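Local atomic coordinates of 303aa long hypothetical esterase (Sulfolobus tokodaii, PDB entry 3AIN), a protein that probably hydrolyses carboxylic esters as a thermostable, dimeric carboxylesterase of the hormone-sensitive-lipase-like family with an alpha/beta hydrolase fold. Residues P244-I258 with Y272-V286. The protein carries 1 engineered substitution. Sequence-based numbering, arbitrary orientation.
Sequences PILADLNDLPPALII and YANKLLQSGVQVTSV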
# COMPACT_ATOMS: atom_id res chain seq x y z
N PRO A 244 16.98 -9.93 13.84
CA PRO A 244 15.96 -10.98 13.82
C PRO A 244 16.01 -11.81 12.54
O PRO A 244 15.46 -12.91 12.50
CB PRO A 244 14.63 -10.21 13.96
CG PRO A 244 14.98 -8.77 13.62
CD PRO A 244 16.39 -8.61 14.17
N ILE A 245 16.68 -11.31 11.50
CA ILE A 245 16.87 -12.16 10.30
C ILE A 245 17.52 -13.52 10.64
O ILE A 245 17.33 -14.51 9.93
CB ILE A 245 17.72 -11.45 9.19
CG1 ILE A 245 17.50 -12.14 7.82
CG2 ILE A 245 19.19 -11.49 9.55
CD1 ILE A 245 16.21 -11.72 7.13
N LEU A 246 18.29 -13.56 11.72
CA LEU A 246 18.99 -14.79 12.14
C LEU A 246 18.03 -15.89 12.61
O LEU A 246 18.42 -17.05 12.74
CB LEU A 246 19.96 -14.49 13.29
CG LEU A 246 21.13 -13.59 12.87
CD1 LEU A 246 21.97 -13.21 14.11
CD2 LEU A 246 22.00 -14.31 11.81
N ALA A 247 16.84 -15.50 13.05
CA ALA A 247 15.95 -16.42 13.75
C ALA A 247 15.26 -17.35 12.75
O ALA A 247 15.17 -17.02 11.56
CB ALA A 247 14.88 -15.62 14.54
N ASP A 248 14.74 -18.47 13.24
CA ASP A 248 13.80 -19.30 12.49
C ASP A 248 12.41 -18.64 12.49
O ASP A 248 11.85 -18.34 13.55
CB ASP A 248 13.77 -20.71 13.13
CG ASP A 248 12.67 -21.61 12.58
OD1 ASP A 248 11.77 -21.13 11.87
OD2 ASP A 248 12.61 -22.78 13.04
N LEU A 249 11.94 -18.28 11.30
CA LEU A 249 10.78 -17.40 11.19
C LEU A 249 9.49 -18.17 10.92
O LEU A 249 8.47 -17.58 10.61
CB LEU A 249 11.01 -16.33 10.11
CG LEU A 249 12.28 -15.46 10.27
CD1 LEU A 249 12.29 -14.38 9.17
CD2 LEU A 249 12.37 -14.79 11.65
N ASN A 250 9.55 -19.50 10.99
CA ASN A 250 8.33 -20.30 10.88
C ASN A 250 7.32 -19.91 11.94
O ASN A 250 7.70 -19.55 13.06
CB ASN A 250 8.67 -21.78 11.04
CG ASN A 250 9.45 -22.33 9.86
OD1 ASN A 250 8.86 -22.75 8.86
ND2 ASN A 250 10.76 -22.40 10.00
N ASP A 251 6.04 -19.95 11.57
CA ASP A 251 4.93 -19.89 12.52
C ASP A 251 4.77 -18.52 13.16
O ASP A 251 4.08 -18.37 14.16
CB ASP A 251 5.05 -20.98 13.60
CG ASP A 251 5.10 -22.39 13.01
OD1 ASP A 251 4.22 -22.71 12.20
OD2 ASP A 251 6.09 -23.10 13.25
N LEU A 252 5.35 -17.50 12.53
CA LEU A 252 5.17 -16.13 13.00
C LEU A 252 3.89 -15.55 12.40
O LEU A 252 3.32 -16.08 11.45
CB LEU A 252 6.40 -15.26 12.60
CG LEU A 252 7.73 -15.58 13.32
CD1 LEU A 252 8.91 -14.70 12.83
CD2 LEU A 252 7.63 -15.49 14.82
N PRO A 253 3.40 -14.47 13.00
CA PRO A 253 2.12 -13.92 12.52
C PRO A 253 2.31 -13.35 11.12
O PRO A 253 3.42 -12.92 10.77
CB PRO A 253 1.81 -12.78 13.49
CG PRO A 253 2.97 -12.73 14.46
CD PRO A 253 3.88 -13.87 14.25
N PRO A 254 1.21 -13.22 10.38
CA PRO A 254 1.30 -12.63 9.05
C PRO A 254 1.70 -11.15 9.16
O PRO A 254 1.55 -10.54 10.24
CB PRO A 254 -0.13 -12.73 8.51
CG PRO A 254 -1.00 -12.95 9.71
CD PRO A 254 -0.15 -13.71 10.69
N ALA A 255 2.33 -10.62 8.11
CA ALA A 255 3.03 -9.32 8.25
C ALA A 255 2.67 -8.40 7.10
O ALA A 255 2.43 -8.86 5.97
CB ALA A 255 4.57 -9.51 8.29
N LEU A 256 2.68 -7.10 7.40
CA LEU A 256 2.82 -6.02 6.40
C LEU A 256 4.21 -5.47 6.61
O LEU A 256 4.53 -5.06 7.72
CB LEU A 256 1.80 -4.91 6.66
CG LEU A 256 2.00 -3.66 5.77
CD1 LEU A 256 1.76 -4.04 4.30
CD2 LEU A 256 1.05 -2.50 6.19
N ILE A 257 5.02 -5.42 5.55
CA ILE A 257 6.36 -4.85 5.66
C ILE A 257 6.52 -3.75 4.65
O ILE A 257 6.33 -3.95 3.47
CB ILE A 257 7.44 -5.92 5.45
CG1 ILE A 257 7.29 -6.96 6.57
CG2 ILE A 257 8.83 -5.27 5.46
CD1 ILE A 257 8.28 -8.13 6.46
N ILE A 258 6.71 -2.53 5.16
CA ILE A 258 6.81 -1.35 4.30
C ILE A 258 8.29 -0.95 4.20
O ILE A 258 8.97 -0.83 5.21
CB ILE A 258 6.04 -0.20 4.97
CG1 ILE A 258 4.55 -0.42 4.79
CG2 ILE A 258 6.42 1.16 4.38
CD1 ILE A 258 3.70 0.48 5.68
N TYR A 272 13.76 -9.63 4.95
CA TYR A 272 12.98 -10.17 6.05
C TYR A 272 11.62 -10.67 5.54
O TYR A 272 11.15 -11.73 5.97
CB TYR A 272 12.78 -9.13 7.16
CG TYR A 272 12.40 -9.76 8.51
CD1 TYR A 272 13.37 -10.38 9.30
CD2 TYR A 272 11.09 -9.69 8.99
CE1 TYR A 272 13.03 -10.98 10.50
CE2 TYR A 272 10.78 -10.21 10.24
CZ TYR A 272 11.76 -10.84 10.98
OH TYR A 272 11.42 -11.46 12.17
N ALA A 273 10.96 -9.89 4.69
CA ALA A 273 9.72 -10.35 4.05
C ALA A 273 9.97 -11.67 3.33
O ALA A 273 9.13 -12.58 3.38
CB ALA A 273 9.19 -9.28 3.05
N ASN A 274 11.04 -11.73 2.56
CA ASN A 274 11.34 -12.92 1.76
C ASN A 274 11.56 -14.16 2.63
O ASN A 274 11.09 -15.25 2.29
CB ASN A 274 12.51 -12.68 0.83
CG ASN A 274 12.17 -11.67 -0.28
OD1 ASN A 274 13.05 -10.98 -0.82
ND2 ASN A 274 10.89 -11.44 -0.46
N LYS A 275 12.32 -14.00 3.71
CA LYS A 275 12.58 -15.11 4.62
C LYS A 275 11.33 -15.56 5.36
O LYS A 275 11.04 -16.77 5.44
CB LYS A 275 13.72 -14.77 5.58
CG LYS A 275 14.22 -15.94 6.45
CD LYS A 275 15.47 -15.47 7.21
CE LYS A 275 16.39 -16.61 7.60
NZ LYS A 275 16.11 -17.05 8.97
N LEU A 276 10.46 -14.61 5.71
CA LEU A 276 9.13 -14.96 6.20
C LEU A 276 8.34 -15.79 5.19
O LEU A 276 7.74 -16.80 5.56
CB LEU A 276 8.32 -13.71 6.58
CG LEU A 276 8.68 -13.07 7.91
CD1 LEU A 276 8.15 -11.59 7.93
CD2 LEU A 276 8.08 -13.87 9.09
N LEU A 277 8.31 -15.34 3.94
CA LEU A 277 7.57 -16.05 2.90
C LEU A 277 8.11 -17.46 2.71
O LEU A 277 7.34 -18.42 2.58
CB LEU A 277 7.64 -15.28 1.58
CG LEU A 277 6.77 -14.03 1.49
CD1 LEU A 277 7.14 -13.30 0.18
CD2 LEU A 277 5.25 -14.39 1.50
N GLN A 278 9.43 -17.59 2.73
CA GLN A 278 10.10 -18.88 2.53
C GLN A 278 9.78 -19.79 3.71
O GLN A 278 10.05 -21.00 3.65
CB GLN A 278 11.63 -18.70 2.45
CG GLN A 278 12.15 -17.99 1.21
CD GLN A 278 13.68 -17.80 1.26
OE1 GLN A 278 14.27 -17.52 2.32
NE2 GLN A 278 14.30 -17.88 0.10
N SER A 279 9.45 -19.17 4.84
CA SER A 279 9.15 -19.91 6.08
C SER A 279 7.65 -20.17 6.23
O SER A 279 7.18 -20.52 7.33
CB SER A 279 9.68 -19.12 7.29
OG SER A 279 11.06 -18.84 7.16
N GLY A 280 6.88 -19.89 5.18
CA GLY A 280 5.46 -20.20 5.13
C GLY A 280 4.57 -19.21 5.85
O GLY A 280 3.39 -19.48 6.06
N VAL A 281 5.06 -17.99 6.05
CA VAL A 281 4.25 -16.95 6.68
C VAL A 281 3.72 -16.01 5.60
O VAL A 281 4.44 -15.73 4.64
CB VAL A 281 5.08 -16.12 7.68
CG1 VAL A 281 4.28 -14.89 8.19
CG2 VAL A 281 5.57 -16.99 8.86
N GLN A 282 2.48 -15.60 5.69
CA GLN A 282 1.90 -14.68 4.73
C GLN A 282 2.41 -13.25 4.97
O GLN A 282 2.31 -12.75 6.04
CB GLN A 282 0.38 -14.71 4.76
CG GLN A 282 -0.31 -14.01 3.57
CD GLN A 282 0.14 -14.55 2.22
OE1 GLN A 282 -0.02 -15.71 1.92
NE2 GLN A 282 0.79 -13.70 1.43
N VAL A 283 2.94 -12.62 3.93
CA VAL A 283 3.53 -11.29 4.04
C VAL A 283 3.14 -10.46 2.82
O VAL A 283 3.31 -10.90 1.75
CB VAL A 283 5.04 -11.35 4.02
CG1 VAL A 283 5.59 -9.98 4.26
CG2 VAL A 283 5.51 -12.26 5.04
N THR A 284 2.65 -9.25 3.04
CA THR A 284 2.49 -8.25 2.01
C THR A 284 3.67 -7.30 2.16
O THR A 284 3.75 -6.68 3.13
CB THR A 284 1.17 -7.52 2.11
OG1 THR A 284 0.12 -8.46 1.86
CG2 THR A 284 1.08 -6.40 1.09
N SER A 285 4.54 -7.30 1.17
CA SER A 285 5.79 -6.50 1.23
C SER A 285 5.65 -5.39 0.18
O SER A 285 5.35 -5.68 -0.99
CB SER A 285 6.97 -7.41 0.85
OG SER A 285 8.20 -6.66 0.76
N VAL A 286 5.61 -4.14 0.63
CA VAL A 286 5.31 -3.05 -0.31
C VAL A 286 6.45 -2.04 -0.18
O VAL A 286 6.76 -1.59 0.92
CB VAL A 286 3.96 -2.38 0.03
CG1 VAL A 286 3.75 -1.13 -0.80
CG2 VAL A 286 2.82 -3.34 -0.26
O HOH W 1 17.39 -19.18 10.40
O HOH W 2 13.33 -18.98 8.87
O HOH W 3 5.02 -20.78 8.99
O HOH W 4 8.75 -4.12 1.80
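Lys275 NZ donates to Ile245 O at 3.0 Å, tilted 21° from that carbonyl's plane, and also to a water that bonds weakly to Leu246 O. Ala247 O lies 2.8 Å from the same NZ. The lysine reaches this turn because its chain runs extended as far as CE and then bends at the last torsion (chi4 -96°), while its side chain and that of Leu249 cross at about a right angle, Lys275 CG against Leu249 CD1. A second water accepts from Leu249 N and donates to Ser279 OG, which itself donates to Lys275 O from above the carbonyl plane.

Leu249 CD1 sits over one face of the Tyr272 ring, 4.1 Å from its centroid, a CH-pi contact displaced toward the rim. At the ring edge, Pro244 O lies in plane, 3.7 Å from Tyr272 CE1. With CG anti to the backbone N (chi1 -161°), the tyrosine brings its OH against Leu249 CD2; outside the two segments, Ile181 and Leu195 also pack on it.

Strand 255-260, helix 266-278 and strand 283-288 form a beta-alpha-beta unit at the edge that this chain gives to its alpha/beta hydrolase sheet. The parallel strands are joined by Ala255 N to Gln282 O, Thr284 N to Ala255 O, Ile257 N to Thr284 O and Val286 N to Ile257 O, the last at 2.9 Å. On the helix-facing side, Ile257 CD1 wedges between Ala273, Leu276 CD1 and Val283 CG1, coming within 3.6 Å of Ala273 CA. A Schellman motif with Gly280 as C-prime ends the helix, and Val281 then lays CG2 3.4 Å from Leu249 O and CG1 against Pro253 O. Thr284 OG1 is hydrogen-bonded to Asp307 of the second subunit, and at Val286 a strand of that subunit pairs antiparallel, carrying the sheet across the dimer interface.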